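Local coordinates for cell division control protein 4 (Saccharomyces cerevisiae, PDB 3V7D), which recognises phosphorylated target proteins for the SCF ubiquitin ligase, here as a fragment holding its F-box and WD40 propeller, at residues D432-W437 with A448-D453; V366-G372 with L393-F399; G443-V447 with E459-S464; V111-T115 with I429-A433; V124-F130 with W437-K442. The protein carries 1 engineered substitution. One frame throughout, in Å; residues are numbered along the deposited sequence.

How the contacts relate
Behind the F-box and its following helices, the chain opens contact 4 at V111-T115 and contact 5 at V124-F130. Contact 2 then opens and closes (V366-G372 to L393-F399) within the long spans of both, joining two consecutive propeller blades. Contact 4 closes at I429-A433, where contact 1 begins, sharing Asp432 and Ala433 with it. Contact 5 closes at W437-K442 and so crosses contacts 4 and 1. Contact 3 starts at Gly443, crosses contact 1, which closes at A448-D453, and ends at the last residue of the fragment. Contacts 1 and 3 build the last blade from successive hairpins, contact 4 ties strand 113-118 to that blade's entry loop, and contact 5 packs the last blade on the first.

Contact 1: D432-W437 with A448-D453; sequences DADQIW and AAVEKD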
# COMPACT_ATOMS: atom_id res chain seq x y z
N ASP B 432 17.55 3.05 23.47
CA ASP B 432 18.10 4.16 24.24
C ASP B 432 17.25 5.43 24.18
O ASP B 432 17.50 6.39 24.91
CB ASP B 432 19.56 4.45 23.84
CG ASP B 432 19.69 4.95 22.42
OD1 ASP B 432 18.76 4.72 21.61
OD2 ASP B 432 20.72 5.58 22.10
N ALA B 433 16.25 5.44 23.31
CA ALA B 433 15.34 6.58 23.21
C ALA B 433 14.44 6.66 24.45
O ALA B 433 14.02 5.63 24.98
CB ALA B 433 14.51 6.49 21.94
N ASP B 434 14.16 7.88 24.91
CA ASP B 434 13.25 8.09 26.04
C ASP B 434 11.85 8.39 25.53
O ASP B 434 10.85 7.99 26.14
CB ASP B 434 13.73 9.24 26.93
CG ASP B 434 15.02 8.91 27.66
OD1 ASP B 434 15.19 7.75 28.09
OD2 ASP B 434 15.86 9.83 27.81
N GLN B 435 11.77 9.11 24.42
CA GLN B 435 10.50 9.40 23.77
C GLN B 435 10.64 9.24 22.26
O GLN B 435 11.72 9.46 21.70
CB GLN B 435 10.03 10.82 24.08
CG GLN B 435 9.89 11.14 25.55
CD GLN B 435 8.54 10.74 26.12
OE1 GLN B 435 7.70 10.17 25.41
NE2 GLN B 435 8.32 11.04 27.39
N ILE B 436 9.56 8.84 21.61
CA ILE B 436 9.50 8.83 20.15
C ILE B 436 8.48 9.87 19.73
O ILE B 436 7.29 9.69 19.92
CB ILE B 436 9.06 7.46 19.61
CG1 ILE B 436 9.81 6.33 20.33
CG2 ILE B 436 9.26 7.40 18.10
CD1 ILE B 436 11.30 6.33 20.06
N TRP B 437 8.96 10.99 19.18
CA TRP B 437 8.06 12.09 18.86
C TRP B 437 7.35 11.88 17.53
O TRP B 437 6.18 12.21 17.39
CB TRP B 437 8.81 13.42 18.87
CG TRP B 437 9.40 13.76 20.21
CD1 TRP B 437 10.72 14.00 20.49
CD2 TRP B 437 8.70 13.88 21.45
NE1 TRP B 437 10.87 14.27 21.83
CE2 TRP B 437 9.65 14.20 22.44
CE3 TRP B 437 7.35 13.75 21.82
CZ2 TRP B 437 9.30 14.39 23.77
CZ3 TRP B 437 7.01 13.94 23.14
CH2 TRP B 437 7.98 14.26 24.10
N ALA B 448 12.88 8.36 12.58
CA ALA B 448 12.22 8.71 13.83
C ALA B 448 12.88 9.89 14.54
O ALA B 448 14.10 9.93 14.72
CB ALA B 448 12.14 7.51 14.77
N ALA B 449 12.05 10.86 14.92
CA ALA B 449 12.48 11.97 15.75
C ALA B 449 12.30 11.54 17.20
O ALA B 449 11.19 11.23 17.63
CB ALA B 449 11.64 13.20 15.46
N VAL B 450 13.40 11.51 17.94
CA VAL B 450 13.36 10.98 19.30
C VAL B 450 13.96 11.94 20.31
O VAL B 450 14.59 12.94 19.96
CB VAL B 450 14.13 9.65 19.41
CG1 VAL B 450 13.62 8.65 18.40
CG2 VAL B 450 15.63 9.89 19.24
N GLU B 451 13.75 11.61 21.58
CA GLU B 451 14.38 12.32 22.68
C GLU B 451 15.22 11.33 23.47
O GLU B 451 14.78 10.20 23.73
CB GLU B 451 13.33 12.95 23.60
CG GLU B 451 13.93 13.58 24.86
CD GLU B 451 12.88 14.04 25.85
OE1 GLU B 451 11.89 14.68 25.42
OE2 GLU B 451 13.04 13.78 27.06
N LYS B 452 16.42 11.74 23.85
CA LYS B 452 17.27 10.92 24.70
C LYS B 452 18.10 11.81 25.62
O LYS B 452 18.88 12.64 25.15
CB LYS B 452 18.18 10.03 23.85
CG LYS B 452 19.24 9.31 24.65
CD LYS B 452 20.08 8.40 23.76
CE LYS B 452 21.44 8.10 24.38
NZ LYS B 452 21.32 7.48 25.73
N ASP B 453 17.90 11.63 26.92
CA ASP B 453 18.62 12.39 27.94
C ASP B 453 18.52 13.90 27.74
O ASP B 453 19.53 14.59 27.77
CB ASP B 453 20.08 11.95 28.00
CG ASP B 453 20.23 10.50 28.43
OD1 ASP B 453 19.36 10.01 29.17
OD2 ASP B 453 21.22 9.86 28.02
O HOH W 1 15.35 12.38 27.92
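Opposite Glu451, Asp434 and Gln435 form a classic beta bulge in the antiparallel hairpin of strands 435-442 and 445-452, part of the last WD40 propeller blade. Glu451 O accepts from Asp434 N at 2.7 Å and Gln435 N at 3.3 Å, while Glu451 N donates to Gln435 O. Beyond the non-hydrogen-bonded pair Ile436 and Val450, Trp437 N reaches Ala449 O at 2.7 Å.

Polar side chains join in near Asp453. Asp453 N gives Asp434 OD2 an almost straight bond of 2.9 Å (174°), and a water donating to both Asp434 OD2 and Glu451 OE2 bridges the two carboxylates. The Lys452 chain crosses Asp432 at about a right angle, but its NZ salt-bridges Asp453 OD2, and the salt-bridge partner of Asp432 is Arg114.

On the apolar side, Ile436 and Val450 lie side by side, CD1 to CG1 3.7 Å, with Ala433 CB against Val450 CB. Around the indole on the opposite face of the sheet, Gln435 CB sits over one face of the Trp437 ring, toward its rim. Glu451, with CG anti to the backbone N (chi1 173°) and its chain extended, brings OE1 to the indole edge, in plane and 3.1 Å from Trp437 CZ2.

Contact 2: V366-G372 with L393-F399; sequences VSAAADG and LSAITTF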
# COMPACT_ATOMS: atom_id res chain seq x y z
N VAL B 366 -6.08 2.48 10.87
CA VAL B 366 -5.37 2.23 12.12
C VAL B 366 -5.52 3.39 13.10
O VAL B 366 -5.40 4.55 12.72
CB VAL B 366 -3.87 1.94 11.89
CG1 VAL B 366 -3.22 1.44 13.17
CG2 VAL B 366 -3.70 0.91 10.77
N SER B 367 -5.79 3.06 14.35
CA SER B 367 -6.01 4.07 15.38
C SER B 367 -5.20 3.77 16.63
O SER B 367 -4.97 2.60 16.99
CB SER B 367 -7.50 4.15 15.74
OG SER B 367 -7.95 2.89 16.22
N ALA B 368 -4.77 4.83 17.31
CA ALA B 368 -3.93 4.70 18.49
C ALA B 368 -4.40 5.67 19.56
O ALA B 368 -4.80 6.79 19.26
CB ALA B 368 -2.47 4.98 18.12
N ALA B 369 -4.36 5.22 20.81
CA ALA B 369 -4.98 5.97 21.91
C ALA B 369 -4.01 6.26 23.04
O ALA B 369 -2.91 5.71 23.09
CB ALA B 369 -6.21 5.22 22.43
N ALA B 370 -4.43 7.13 23.97
CA ALA B 370 -3.57 7.60 25.06
C ALA B 370 -3.37 6.57 26.17
O ALA B 370 -2.67 6.84 27.14
CB ALA B 370 -4.12 8.90 25.64
N ASP B 371 -3.98 5.40 26.03
CA ASP B 371 -3.80 4.33 27.01
C ASP B 371 -2.78 3.31 26.52
O ASP B 371 -2.56 2.28 27.16
CB ASP B 371 -5.14 3.65 27.31
CG ASP B 371 -5.76 3.00 26.09
OD1 ASP B 371 -5.23 3.20 24.97
OD2 ASP B 371 -6.78 2.30 26.24
N GLY B 372 -2.19 3.59 25.36
CA GLY B 372 -1.18 2.71 24.79
C GLY B 372 -1.74 1.65 23.85
O GLY B 372 -1.01 0.77 23.39
N LEU B 393 1.99 0.71 29.08
CA LEU B 393 0.70 1.41 29.16
C LEU B 393 0.86 2.92 29.03
O LEU B 393 0.05 3.69 29.54
CB LEU B 393 -0.02 1.05 30.46
CG LEU B 393 -0.23 -0.45 30.67
CD1 LEU B 393 -0.93 -0.72 32.00
CD2 LEU B 393 -1.02 -1.05 29.51
N SER B 394 1.92 3.34 28.35
CA SER B 394 2.15 4.75 28.10
C SER B 394 1.39 5.17 26.85
O SER B 394 1.16 4.36 25.95
CB SER B 394 3.64 5.04 27.93
OG SER B 394 4.17 4.29 26.85
N ALA B 395 1.00 6.44 26.80
CA ALA B 395 0.27 6.99 25.67
C ALA B 395 1.05 6.84 24.37
O ALA B 395 2.25 7.10 24.32
CB ALA B 395 -0.03 8.45 25.93
N ILE B 396 0.36 6.43 23.30
CA ILE B 396 1.00 6.37 21.99
C ILE B 396 1.25 7.78 21.47
O ILE B 396 0.31 8.55 21.30
CB ILE B 396 0.17 5.59 20.97
CG1 ILE B 396 -0.13 4.18 21.48
CG2 ILE B 396 0.91 5.51 19.63
CD1 ILE B 396 1.11 3.38 21.81
N THR B 397 2.51 8.11 21.23
CA THR B 397 2.86 9.45 20.76
C THR B 397 2.88 9.51 19.23
O THR B 397 2.57 10.55 18.64
CB THR B 397 4.23 9.90 21.30
OG1 THR B 397 5.20 8.88 21.04
CG2 THR B 397 4.15 10.13 22.80
N THR B 398 3.22 8.40 18.60
CA THR B 398 3.30 8.35 17.14
C THR B 398 3.29 6.92 16.63
O THR B 398 3.71 5.99 17.32
CB THR B 398 4.57 9.07 16.61
OG1 THR B 398 4.56 9.09 15.18
CG2 THR B 398 5.84 8.37 17.08
N PHE B 399 2.80 6.74 15.41
CA PHE B 399 2.95 5.47 14.71
C PHE B 399 2.87 5.70 13.21
O PHE B 399 2.38 6.73 12.76
CB PHE B 399 1.90 4.44 15.15
CG PHE B 399 0.53 4.64 14.54
CD1 PHE B 399 -0.41 5.43 15.18
CD2 PHE B 399 0.19 4.02 13.35
CE1 PHE B 399 -1.67 5.61 14.63
CE2 PHE B 399 -1.07 4.20 12.79
CZ PHE B 399 -2.00 4.99 13.43
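Phe399 lies against Val366 and Ala368 and makes the main apolar part of this contact. Its CG stands between the backbone N and the carbonyl carbon (chi1 78°), which swings the ring toward strand 364-369. There CE2 of Phe399 meets Val366 CG1 at 3.5 Å as the two side chains cross obliquely, and the ring edge points CZ at Val366 O. Ala368 CB touches both the ring, 3.6 Å from Phe399 CD1, and the CG2 branch of Ile396. The longer branch of Ile396 turns off at about a right angle, its CD1 3.7 Å from Gly372 O.

These residues join two neighbouring blades of the WD40 propeller: 366-372 belongs to the sixth curated WD repeat and 393-399 to the seventh. Strands 366-369 and 396-399 run in nearly opposite directions (157°), but their axes stay too far apart for sheet pairing, so along the strands the blades meet mainly through side chains, with backbone contacts at the turn.

Polar links are few and lie at that turn. Ile396 N makes a weak bond of 3.4 Å to Ala369 O, the same oxygen that closes the type I turn by accepting from Gly372 N. Ala395 CA makes a CH...O contact of 3.3 Å with Ala370 O. Gly372 has a positive phi (91°), and a beta carbon there would run into Ser394 O.

Close by, Ala370 packs on a polar side chain of the bound peptide and Ala395 on the peptide backbone. From the same edge Thr397 OG1 bonds to Ile436 O and Thr398 OG1 to Val439 N, carrying the seam on to the next blade.

Contact 3: G443-V447 with E459-S464; sequences GKTLV and EILDFS
Leu446 overlaps Leu461 side by side, CD2 to CD1 3.5 Å, and its CD2 also touches the edge of the Phe463 ring, 3.8 Å from CE1. The pair sits in the antiparallel hairpin of strands 445-452 and 455-462, the two middle strands of the last propeller blade. Leu446 turns CG away from its own N (chi1 161°), while Leu461 CG lies beside its N, and the two chains run the same way. Together with Phe463 they face strand 413-418 of the preceding blade, where Phe414 and Ile416 meet them; Phe463 also stacks on Trp105, from the helix leading into the propeller.

The backbone ladder is regular. Leu446 and Leu461 exchange bonds, Leu461 N to Leu446 O at 2.7 Å, and Phe463 N adds one to Lys444 O at 2.7 Å in the carbonyl plane. On the other face of the sheet Val447 CG1 touches Ile460 CG1, and Thr445 CG2 approaches Ile460 CG2.

Lys444 runs alongside Asp462, bends at chi3 and donates from NZ to Ser464 OG at 2.8 Å; its salt bridge to Asp462 OD1 is long. A leucine in its place would probably leave Ser464 OG without this donor and remove the long salt bridge to Asp462 OD1, so that the last residue of this fragment is held less firmly. Ser464 N to Asp462 OD1 makes an Asx turn (3.0 Å), and Ser464 OG donates to the same oxygen (2.9 Å) from the same face of the carboxylate, on the syn side.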
# COMPACT_ATOMS: atom_id res chain seq x y z
N GLY B 443 9.54 2.04 2.20
CA GLY B 443 10.47 1.08 1.65
C GLY B 443 11.58 0.68 2.62
O GLY B 443 11.32 0.15 3.70
N LYS B 444 12.81 0.96 2.23
CA LYS B 444 13.98 0.51 2.98
C LYS B 444 14.35 1.46 4.12
O LYS B 444 15.24 1.16 4.92
CB LYS B 444 15.18 0.39 2.04
CG LYS B 444 15.48 1.67 1.28
CD LYS B 444 16.68 1.52 0.36
CE LYS B 444 17.96 1.97 1.06
NZ LYS B 444 19.17 1.48 0.34
N THR B 445 13.67 2.60 4.19
CA THR B 445 14.08 3.66 5.11
C THR B 445 13.03 3.94 6.17
O THR B 445 11.86 4.20 5.86
CB THR B 445 14.40 4.96 4.37
OG1 THR B 445 15.37 4.70 3.34
CG2 THR B 445 14.95 6.01 5.33
N LEU B 446 13.46 3.90 7.43
CA LEU B 446 12.61 4.23 8.56
C LEU B 446 13.24 5.41 9.31
O LEU B 446 14.43 5.36 9.66
CB LEU B 446 12.46 3.00 9.47
CG LEU B 446 12.00 3.14 10.92
CD1 LEU B 446 10.60 3.68 11.01
CD2 LEU B 446 12.07 1.78 11.63
N VAL B 447 12.47 6.47 9.54
CA VAL B 447 13.00 7.61 10.28
C VAL B 447 12.19 7.91 11.54
O VAL B 447 10.97 7.75 11.56
CB VAL B 447 13.11 8.89 9.41
CG1 VAL B 447 14.00 8.63 8.19
CG2 VAL B 447 11.73 9.39 8.98
N GLU B 459 16.72 9.77 14.17
CA GLU B 459 17.21 8.43 13.94
C GLU B 459 16.83 7.98 12.53
O GLU B 459 15.69 8.17 12.09
CB GLU B 459 16.63 7.47 14.97
CG GLU B 459 16.94 7.85 16.42
CD GLU B 459 18.35 7.46 16.84
OE1 GLU B 459 18.70 7.66 18.02
OE2 GLU B 459 19.12 6.95 15.99
N ILE B 460 17.79 7.40 11.82
CA ILE B 460 17.53 6.85 10.49
C ILE B 460 17.93 5.38 10.43
O ILE B 460 19.10 5.03 10.64
CB ILE B 460 18.27 7.64 9.39
CG1 ILE B 460 17.90 9.12 9.45
CG2 ILE B 460 17.93 7.07 8.02
CD1 ILE B 460 18.69 9.98 8.47
N LEU B 461 16.96 4.53 10.14
CA LEU B 461 17.19 3.09 10.05
C LEU B 461 17.09 2.59 8.62
O LEU B 461 16.14 2.89 7.90
CB LEU B 461 16.20 2.34 10.96
CG LEU B 461 16.29 2.79 12.42
CD1 LEU B 461 15.16 2.22 13.24
CD2 LEU B 461 17.63 2.40 13.00
N ASP B 462 18.08 1.80 8.21
CA ASP B 462 18.23 1.36 6.83
C ASP B 462 18.00 -0.15 6.74
O ASP B 462 18.78 -0.92 7.29
CB ASP B 462 19.64 1.72 6.35
CG ASP B 462 19.85 1.48 4.86
OD1 ASP B 462 19.00 0.84 4.21
OD2 ASP B 462 20.90 1.94 4.35
N PHE B 463 16.94 -0.56 6.04
CA PHE B 463 16.60 -1.99 5.93
C PHE B 463 17.02 -2.62 4.59
O PHE B 463 16.56 -3.71 4.23
CB PHE B 463 15.10 -2.22 6.17
CG PHE B 463 14.69 -2.10 7.62
CD1 PHE B 463 14.40 -0.86 8.17
CD2 PHE B 463 14.58 -3.22 8.42
CE1 PHE B 463 14.02 -0.74 9.50
CE2 PHE B 463 14.19 -3.11 9.75
CZ PHE B 463 13.91 -1.87 10.29
N SER B 464 17.88 -1.94 3.85
CA SER B 464 18.48 -2.56 2.66
C SER B 464 19.76 -3.31 3.02
O SER B 464 20.19 -3.28 4.17
CB SER B 464 18.77 -1.51 1.59
OG SER B 464 19.88 -0.70 1.95
OXT SER B 464 20.43 -3.94 2.20

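Contact 4: V111-T115 with I429-A433; sequences VPQRT and ILKDA
The start of strand 113-118 faces the type I turn Leu430-Ala433 across Arg114 and Asp432, the turn being closed by Ala433 N bonding to Leu430 O. No backbone bond joins the two segments; one leads into a strand, the other is the loop ahead of strand 435-442, and side chains and water fill the link.

Arg114 is stretched out, its first torsion near trans (chi1 175°) and its chain extended through to NE. Its guanidinium meets Asp432 at its edge, NH2 giving the syn lone pair of OD1 a bond of 2.8 Å (160°) within a salt bridge, though the two planes stand 72° apart. Leu430 CD2 covers the centre of one guanidinium face, 3.6 Å above it. NH1 donates to two waters near the guanidinium plane: one bonds on to Ile429 O, and Asp432 N donates to the other. NH2 also bridges to Glu459, so two carboxylates share this charge. With the guanidinium replaced by an alanine methyl, Asp432 and Glu459 would probably lose the charge they share and Leu430 CD2 the flat group it packs on.

Two residues earlier in the chain, the Pro112 ring meets the end of Ile429, Pro112 CD to Ile429 CD1 3.8 Å.

Strand 113-118 comes from the start of the propeller yet forms the outermost strand of the last blade, the velcro closure typical of WD40 rings, to which the Arg114 salt bridges probably add a side-chain tie.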
# COMPACT_ATOMS: atom_id res chain seq x y z
N VAL B 111 19.10 -6.77 11.51
CA VAL B 111 19.19 -5.51 12.23
C VAL B 111 19.57 -4.42 11.23
O VAL B 111 20.56 -4.56 10.51
CB VAL B 111 20.21 -5.57 13.39
CG1 VAL B 111 20.29 -4.22 14.10
CG2 VAL B 111 19.84 -6.67 14.37
N PRO B 112 18.78 -3.35 11.17
CA PRO B 112 19.05 -2.26 10.23
C PRO B 112 20.28 -1.46 10.64
O PRO B 112 20.60 -1.40 11.84
CB PRO B 112 17.80 -1.38 10.35
CG PRO B 112 17.32 -1.63 11.75
CD PRO B 112 17.58 -3.09 11.99
N GLN B 113 20.96 -0.87 9.67
CA GLN B 113 22.01 0.09 9.97
C GLN B 113 21.36 1.33 10.56
O GLN B 113 20.29 1.75 10.10
CB GLN B 113 22.79 0.46 8.72
CG GLN B 113 23.80 -0.57 8.26
CD GLN B 113 24.34 -0.24 6.88
OE1 GLN B 113 25.47 0.23 6.74
NE2 GLN B 113 23.53 -0.46 5.86
N ARG B 114 22.00 1.92 11.55
CA ARG B 114 21.44 3.06 12.26
C ARG B 114 22.33 4.29 12.14
O ARG B 114 23.54 4.22 12.34
CB ARG B 114 21.24 2.70 13.73
CG ARG B 114 20.75 3.84 14.61
CD ARG B 114 20.41 3.32 16.00
NE ARG B 114 20.15 4.41 16.94
CZ ARG B 114 19.96 4.23 18.25
NH1 ARG B 114 20.00 3.01 18.77
NH2 ARG B 114 19.74 5.28 19.03
N THR B 115 21.72 5.42 11.79
CA THR B 115 22.41 6.71 11.77
C THR B 115 21.72 7.64 12.75
O THR B 115 20.50 7.84 12.69
CB THR B 115 22.36 7.35 10.37
OG1 THR B 115 22.75 6.39 9.38
CG2 THR B 115 23.29 8.56 10.30
N ILE B 429 15.24 -1.77 18.89
CA ILE B 429 16.10 -1.08 17.93
C ILE B 429 16.49 0.33 18.39
O ILE B 429 17.64 0.74 18.25
CB ILE B 429 15.47 -1.04 16.52
CG1 ILE B 429 15.31 -2.46 15.98
CG2 ILE B 429 16.34 -0.24 15.58
CD1 ILE B 429 14.86 -2.54 14.56
N LEU B 430 15.53 1.05 18.96
CA LEU B 430 15.79 2.38 19.51
C LEU B 430 15.62 2.38 21.02
O LEU B 430 15.00 3.27 21.60
CB LEU B 430 14.87 3.43 18.86
CG LEU B 430 15.05 3.62 17.36
CD1 LEU B 430 14.10 4.69 16.83
CD2 LEU B 430 16.50 3.97 17.03
N LYS B 431 16.19 1.35 21.65
CA LYS B 431 16.07 1.14 23.09
C LYS B 431 16.51 2.34 23.92
O LYS B 431 15.92 2.64 24.96
CB LYS B 431 16.88 -0.11 23.49
CG LYS B 431 16.79 -0.50 24.97
CD LYS B 431 17.55 -1.79 25.22
CE LYS B 431 17.70 -2.09 26.71
NZ LYS B 431 16.39 -2.22 27.39
N ASP B 432 17.55 3.05 23.47
CA ASP B 432 18.10 4.16 24.24
C ASP B 432 17.25 5.43 24.18
O ASP B 432 17.50 6.39 24.91
CB ASP B 432 19.56 4.45 23.84
CG ASP B 432 19.69 4.95 22.42
OD1 ASP B 432 18.76 4.72 21.61
OD2 ASP B 432 20.72 5.58 22.10
N ALA B 433 16.25 5.44 23.31
CA ALA B 433 15.34 6.58 23.21
C ALA B 433 14.44 6.66 24.45
O ALA B 433 14.02 5.63 24.98
CB ALA B 433 14.51 6.49 21.94
O HOH W 2 20.21 0.30 17.27
O HOH W 3 19.50 1.92 21.51

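Contact 5: V124-F130 with W437-K442; sequences VITCLQF and WSVNFK
This is side-chain packing between neighbouring propeller blades: strand 125-131, in the first WD repeat, lies nearly parallel (16°) to strand 435-442 of the last blade. The two strands share no direct hydrogen bond, and each pairs instead with the next strand of its own sheet.

At one end the Trp437 indole lies against Val124. Val124 CA makes a CH-pi contact over the five-membered ring, 4.0 Å from its centroid, and Val124 CG1 stands above the centre of the indole while CG2 touches CZ2. The two side chains cross at about a right angle. Ile125 meets the base of the tryptophan, CB to CB 4.0 Å, and Trp437 NE1 makes a weak bond to Ser123 O just before the segment.

In the middle Leu128 CB presses on Ser438 OG at 3.2 Å, and Leu128 CD2 touches Asn440 CB. Asn440 turns CG away from its own N (chi1 -166°), which sends its amide across to Phe130. The amide plane is 83° from that of the ring, and OD1 sits at the ring edge, 3.6 Å from Phe130 CD2. Asn440 ND2 donates to a water (2.9 Å) that in turn donates to Leu128 O (2.7 Å), a water bridge between the strands. Beyond it Phe130 CE2 approaches the backbone of Lys442.

Val124 and Trp437 also pack on polar side chains of the bound peptide. First blade thus packs against last in the eight-bladed WD40 propeller, as between neighbouring blades elsewhere in the ring, beside its peptide site.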
# COMPACT_ATOMS: atom_id res chain seq x y z
N VAL B 124 11.85 18.31 22.35
CA VAL B 124 10.60 17.87 21.76
C VAL B 124 10.49 18.29 20.29
O VAL B 124 10.62 19.46 19.96
CB VAL B 124 9.38 18.44 22.52
CG1 VAL B 124 8.09 17.95 21.89
CG2 VAL B 124 9.44 18.05 23.99
N ILE B 125 10.24 17.32 19.42
CA ILE B 125 10.00 17.58 18.01
C ILE B 125 8.50 17.53 17.77
O ILE B 125 7.83 16.59 18.20
CB ILE B 125 10.70 16.54 17.12
CG1 ILE B 125 12.18 16.45 17.47
CG2 ILE B 125 10.49 16.85 15.65
CD1 ILE B 125 12.89 17.78 17.45
N THR B 126 7.96 18.54 17.09
CA THR B 126 6.51 18.69 16.98
C THR B 126 5.94 18.14 15.68
O THR B 126 4.76 17.80 15.62
CB THR B 126 6.09 20.16 17.10
OG1 THR B 126 6.66 20.91 16.02
CG2 THR B 126 6.56 20.74 18.43
N CYS B 127 6.76 18.07 14.65
CA CYS B 127 6.28 17.60 13.36
C CYS B 127 7.41 17.10 12.48
O CYS B 127 8.55 17.54 12.59
CB CYS B 127 5.48 18.70 12.64
SG CYS B 127 6.28 20.32 12.60
N LEU B 128 7.08 16.16 11.60
CA LEU B 128 8.04 15.53 10.71
C LEU B 128 7.39 15.20 9.38
O LEU B 128 6.28 14.67 9.34
CB LEU B 128 8.62 14.26 11.35
CG LEU B 128 9.75 13.53 10.61
CD1 LEU B 128 10.69 12.86 11.61
CD2 LEU B 128 9.20 12.48 9.64
N GLN B 129 8.10 15.51 8.30
CA GLN B 129 7.71 15.08 6.97
C GLN B 129 8.84 14.22 6.41
O GLN B 129 10.01 14.48 6.68
CB GLN B 129 7.48 16.28 6.05
CG GLN B 129 6.20 17.05 6.32
CD GLN B 129 4.97 16.30 5.85
OE1 GLN B 129 4.55 16.44 4.70
NE2 GLN B 129 4.38 15.51 6.74
N PHE B 130 8.48 13.20 5.65
CA PHE B 130 9.46 12.35 5.00
C PHE B 130 9.00 12.10 3.57
O PHE B 130 8.13 11.27 3.33
CB PHE B 130 9.59 11.02 5.74
CG PHE B 130 10.59 10.08 5.14
CD1 PHE B 130 11.66 10.56 4.40
CD2 PHE B 130 10.46 8.71 5.30
CE1 PHE B 130 12.58 9.70 3.84
CE2 PHE B 130 11.38 7.84 4.74
CZ PHE B 130 12.44 8.33 4.01
N TRP B 437 8.96 10.99 19.18
CA TRP B 437 8.06 12.09 18.86
C TRP B 437 7.35 11.88 17.53
O TRP B 437 6.18 12.21 17.39
CB TRP B 437 8.81 13.42 18.87
CG TRP B 437 9.40 13.76 20.21
CD1 TRP B 437 10.72 14.00 20.49
CD2 TRP B 437 8.70 13.88 21.45
NE1 TRP B 437 10.87 14.27 21.83
CE2 TRP B 437 9.65 14.20 22.44
CE3 TRP B 437 7.35 13.75 21.82
CZ2 TRP B 437 9.30 14.39 23.77
CZ3 TRP B 437 7.01 13.94 23.14
CH2 TRP B 437 7.98 14.26 24.10
N SER B 438 8.06 11.33 16.56
CA SER B 438 7.48 11.14 15.24
C SER B 438 8.18 10.01 14.51
O SER B 438 9.41 9.91 14.54
CB SER B 438 7.56 12.43 14.43
OG SER B 438 6.86 12.30 13.21
N VAL B 439 7.40 9.15 13.86
CA VAL B 439 7.96 8.05 13.09
C VAL B 439 7.32 7.99 11.70
O VAL B 439 6.13 8.27 11.53
CB VAL B 439 7.83 6.69 13.83
CG1 VAL B 439 6.41 6.14 13.76
CG2 VAL B 439 8.80 5.68 13.26
N ASN B 440 8.12 7.65 10.70
CA ASN B 440 7.67 7.61 9.32
C ASN B 440 8.58 6.64 8.57
O ASN B 440 9.79 6.62 8.81
CB ASN B 440 7.76 9.01 8.70
CG ASN B 440 6.99 9.13 7.38
OD1 ASN B 440 7.11 8.29 6.50
ND2 ASN B 440 6.21 10.20 7.25
N PHE B 441 8.01 5.83 7.69
CA PHE B 441 8.84 4.96 6.88
C PHE B 441 8.31 4.79 5.47
O PHE B 441 7.11 4.91 5.22
CB PHE B 441 9.07 3.60 7.56
CG PHE B 441 7.83 2.74 7.64
CD1 PHE B 441 7.46 1.93 6.57
CD2 PHE B 441 7.06 2.72 8.78
CE1 PHE B 441 6.33 1.13 6.65
CE2 PHE B 441 5.92 1.93 8.87
CZ PHE B 441 5.56 1.13 7.80
N LYS B 442 9.23 4.50 4.55
CA LYS B 442 8.87 4.14 3.19
C LYS B 442 9.95 3.23 2.64
O LYS B 442 11.13 3.59 2.62
CB LYS B 442 8.72 5.39 2.30
CG LYS B 442 8.01 5.10 0.98
CD LYS B 442 7.84 6.35 0.11
CE LYS B 442 9.15 6.77 -0.54
NZ LYS B 442 8.94 7.77 -1.64
O HOH W 4 5.26 12.18 9.16